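Local coordinates for protein beta-n-acetylhexosaminidase (PDB 1HP5) that probably hydrolyses terminal, non-reducing beta-linked N-acetylhexosamine residues, as a family 20 glycoside hydrolase, at residues L410-A415 with T449-D454. Numbering follows the deposited sequence.
With NGT (3ar,5R,6S,7R,7ar-5-hydroxymethyl-2-methyl-5,6,7,7a-tetrahydro-3ah-pyrano[3,2-D]thiazole-6,7-diol), chain F.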
ATOM      1  N   LEU A 410     -14.976 -11.521   9.797  1.00 26.98           N
ATOM      2  CA  LEU A 410     -14.580 -10.133  10.012  1.00 25.43           C
ATOM      3  C   LEU A 410     -14.987  -9.304   8.790  1.00 23.94           C
ATOM      4  O   LEU A 410     -15.591  -9.827   7.858  1.00 23.85           O
ATOM      5  CB  LEU A 410     -13.063 -10.050  10.214  1.00 26.89           C
ATOM      6  CG  LEU A 410     -12.469 -10.861  11.372  1.00 29.84           C
ATOM      7  CD1 LEU A 410     -10.941 -10.820  11.314  1.00 30.42           C
ATOM      8  CD2 LEU A 410     -12.970 -10.307  12.691  1.00 28.45           C
ATOM      9  N   GLY A 411     -14.662  -8.015   8.799  1.00 21.08           N
ATOM     10  CA  GLY A 411     -14.974  -7.170   7.661  1.00 20.29           C
ATOM     11  C   GLY A 411     -16.385  -6.630   7.559  1.00 20.77           C
ATOM     12  O   GLY A 411     -17.250  -6.934   8.382  1.00 19.49           O
ATOM     13  N   LEU A 412     -16.611  -5.821   6.529  1.00 19.58           N
ATOM     14  CA  LEU A 412     -17.907  -5.207   6.291  1.00 19.21           C
ATOM     15  C   LEU A 412     -18.522  -5.772   5.026  1.00 20.21           C
ATOM     16  O   LEU A 412     -17.895  -6.570   4.323  1.00 18.16           O
ATOM     17  CB  LEU A 412     -17.752  -3.688   6.170  1.00 18.36           C
ATOM     18  CG  LEU A 412     -17.162  -3.011   7.412  1.00 18.01           C
ATOM     19  CD1 LEU A 412     -17.066  -1.499   7.189  1.00 17.82           C
ATOM     20  CD2 LEU A 412     -18.034  -3.324   8.622  1.00 17.64           C
ATOM     21  N   SER A 413     -19.748  -5.357   4.729  1.00 19.38           N
ATOM     22  CA  SER A 413     -20.432  -5.860   3.547  1.00 20.23           C
ATOM     23  C   SER A 413     -21.312  -4.811   2.891  1.00 19.77           C
ATOM     24  O   SER A 413     -22.162  -5.140   2.068  1.00 20.52           O
ATOM     25  CB  SER A 413     -21.289  -7.067   3.922  1.00 20.17           C
ATOM     26  OG  SER A 413     -22.277  -6.706   4.875  1.00 23.31           O
ATOM     27  N   TRP A 414     -21.110  -3.548   3.249  1.00 19.70           N
ATOM     28  CA  TRP A 414     -21.922  -2.489   2.679  1.00 21.27           C
ATOM     29  C   TRP A 414     -21.737  -2.408   1.171  1.00 21.43           C
ATOM     30  O   TRP A 414     -22.647  -1.997   0.456  1.00 21.05           O
ATOM     31  CB  TRP A 414     -21.593  -1.137   3.323  1.00 22.05           C
ATOM     32  CG  TRP A 414     -20.201  -0.633   3.071  1.00 22.97           C
ATOM     33  CD1 TRP A 414     -19.093  -0.844   3.846  1.00 22.98           C
ATOM     34  CD2 TRP A 414     -19.775   0.187   1.977  1.00 22.66           C
ATOM     35  NE1 TRP A 414     -18.007  -0.199   3.303  1.00 21.04           N
ATOM     36  CE2 TRP A 414     -18.396   0.441   2.156  1.00 22.13           C
ATOM     37  CE3 TRP A 414     -20.426   0.734   0.862  1.00 20.46           C
ATOM     38  CZ2 TRP A 414     -17.652   1.223   1.261  1.00 22.54           C
ATOM     39  CZ3 TRP A 414     -19.688   1.512  -0.027  1.00 23.07           C
ATOM     40  CH2 TRP A 414     -18.315   1.748   0.179  1.00 21.69           C
ATOM     41  N   ALA A 415     -20.564  -2.810   0.690  1.00 21.47           N
ATOM     42  CA  ALA A 415     -20.279  -2.782  -0.739  1.00 21.74           C
ATOM     43  C   ALA A 415     -20.510  -4.163  -1.352  1.00 23.29           C
ATOM     44  O   ALA A 415     -20.049  -4.448  -2.459  1.00 23.57           O
ATOM     45  CB  ALA A 415     -18.836  -2.345  -0.975  1.00 19.91           C
ATOM     46  N   THR A 449     -10.130  -0.551   9.365  1.00 17.22           N
ATOM     47  CA  THR A 449     -10.102  -1.401  10.545  1.00 17.53           C
ATOM     48  C   THR A 449     -11.233  -1.331  11.569  1.00 18.90           C
ATOM     49  O   THR A 449     -11.012  -1.582  12.758  1.00 18.65           O
ATOM     50  CB  THR A 449      -8.755  -1.215  11.263  1.00 16.33           C
ATOM     51  OG1 THR A 449      -8.581   0.165  11.603  1.00 16.67           O
ATOM     52  CG2 THR A 449      -7.603  -1.640  10.336  1.00 17.30           C
ATOM     53  N   GLU A 450     -12.446  -1.009  11.127  1.00 19.28           N
ATOM     54  CA  GLU A 450     -13.568  -0.971  12.063  1.00 20.98           C
ATOM     55  C   GLU A 450     -13.670  -2.301  12.800  1.00 20.57           C
ATOM     56  O   GLU A 450     -13.966  -2.330  13.992  1.00 22.31           O
ATOM     57  CB  GLU A 450     -14.908  -0.734  11.341  1.00 19.79           C
ATOM     58  CG  GLU A 450     -15.226   0.720  11.043  1.00 20.78           C
ATOM     59  CD  GLU A 450     -14.776   1.153   9.663  1.00 20.75           C
ATOM     60  OE1 GLU A 450     -13.825   0.544   9.122  1.00 18.93           O
ATOM     61  OE2 GLU A 450     -15.372   2.112   9.129  1.00 19.87           O
ATOM     62  N   THR A 451     -13.404  -3.394  12.085  1.00 19.49           N
ATOM     63  CA  THR A 451     -13.528  -4.739  12.643  1.00 20.33           C
ATOM     64  C   THR A 451     -12.233  -5.509  12.875  1.00 20.93           C
ATOM     65  O   THR A 451     -12.269  -6.680  13.258  1.00 20.46           O
ATOM     66  CB  THR A 451     -14.402  -5.620  11.726  1.00 21.18           C
ATOM     67  OG1 THR A 451     -13.669  -5.940  10.535  1.00 21.30           O
ATOM     68  CG2 THR A 451     -15.671  -4.890  11.338  1.00 19.13           C
ATOM     69  N   LEU A 452     -11.093  -4.866  12.644  1.00 20.56           N
ATOM     70  CA  LEU A 452      -9.808  -5.535  12.802  1.00 20.15           C
ATOM     71  C   LEU A 452      -8.965  -4.881  13.895  1.00 20.36           C
ATOM     72  O   LEU A 452      -8.716  -3.673  13.867  1.00 18.65           O
ATOM     73  CB  LEU A 452      -9.070  -5.503  11.463  1.00 19.46           C
ATOM     74  CG  LEU A 452      -9.961  -5.905  10.278  1.00 19.09           C
ATOM     75  CD1 LEU A 452      -9.235  -5.633   8.967  1.00 17.60           C
ATOM     76  CD2 LEU A 452     -10.344  -7.379  10.395  1.00 17.19           C
ATOM     77  N   SER A 453      -8.520  -5.679  14.856  1.00 21.67           N
ATOM     78  CA  SER A 453      -7.734  -5.136  15.952  1.00 24.84           C
ATOM     79  C   SER A 453      -6.353  -5.749  16.151  1.00 26.21           C
ATOM     80  O   SER A 453      -5.593  -5.276  16.993  1.00 27.25           O
ATOM     81  CB  SER A 453      -8.532  -5.230  17.258  1.00 27.57           C
ATOM     82  OG  SER A 453      -8.906  -6.570  17.523  1.00 29.12           O
ATOM     83  N   ASP A 454      -6.015  -6.796  15.402  1.00 25.85           N
ATOM     84  CA  ASP A 454      -4.686  -7.381  15.552  1.00 27.64           C
ATOM     85  C   ASP A 454      -4.066  -7.764  14.207  1.00 25.00           C
ATOM     86  O   ASP A 454      -4.772  -7.981  13.221  1.00 22.15           O
ATOM     87  CB  ASP A 454      -4.721  -8.581  16.513  1.00 31.74           C
ATOM     88  CG  ASP A 454      -5.400  -9.786  15.922  1.00 35.80           C
ATOM     89  OD1 ASP A 454      -4.903 -10.314  14.904  1.00 38.78           O
ATOM     90  OD2 ASP A 454      -6.432 -10.213  16.483  1.00 42.04           O
TER
HETATM   91  C1  NGT F 511     -15.793   4.178   3.442  1.00 22.95           C
HETATM   92  C2  NGT F 511     -15.479   5.314   4.460  1.00 20.69           C
HETATM   93  C3  NGT F 511     -14.556   4.809   5.622  1.00 20.14           C
HETATM   94  C4  NGT F 511     -14.946   3.410   6.129  1.00 19.85           C
HETATM   95  C5  NGT F 511     -15.010   2.414   4.951  1.00 20.70           C
HETATM   96  C6  NGT F 511     -15.418   1.000   5.357  1.00 19.97           C
HETATM   97  C7  NGT F 511     -14.199   5.998   2.696  1.00 19.81           C
HETATM   98  C8  NGT F 511     -13.378   6.867   1.772  1.00 18.06           C
HETATM   99  N2  NGT F 511     -14.802   6.382   3.737  1.00 21.43           N
HETATM  100  S1  NGT F 511     -14.353   4.291   2.272  1.00 21.18           S
HETATM  101  O3  NGT F 511     -14.573   5.745   6.688  1.00 20.89           O
HETATM  102  O4  NGT F 511     -13.990   2.980   7.082  1.00 19.45           O
HETATM  103  O5  NGT F 511     -15.981   2.886   3.940  1.00 21.53           O
HETATM  104  O6  NGT F 511     -15.291   0.099   4.257  1.00 19.33           O
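G411 and T451 bring two irregular loops together, their CA atoms 5.7 Å apart. The one hydrogen bond across the contact runs from G411 N to T451 OG1 at 2.9 Å, bent to 145° at the hydrogen. The threonine hydroxyl reaches the amide because its first torsion (chi1 72°) sets OG1 between the backbone N and the carbonyl carbon; the methyl, placed beside the backbone N, meets L412 of the other loop, with T451 CG2 3.9 Å from L412 CD2. On the other flank of G411, L410 lays its branched end obliquely over L452, the methyls L410 CD1 and L452 CD2 meeting at 3.6 Å, while L410 CD2 rests near the carbonyl O of T451. A valine in place of T451 would probably leave the amide of G411 without its hydroxyl acceptor, and with it would go the single hydrogen bond between the two loops.

In a TIM barrel the loops that leave the C-terminal ends of the strands build the substrate pocket, and here those after strands 389-392 and 440-447 line part of the sugar site occupied by the thiazoline NGT. Its O4 donates to E450 OE2 at 2.6 Å, and the glutamate chain, bent at chi2 (93°), carries its carboxylate to that hydroxyl. The indole of W414 uses its edge: its NE1-H points almost straight at NGT O6, NE1 and O6 being 2.9 Å apart, with the acceptor in the ring plane. Between these two polar grips L412 turns CD1 to the hydroxymethyl carbon, NGT C6, at 3.5 Å, and D401 and R168 hold the ligand through further hydrogen bonds.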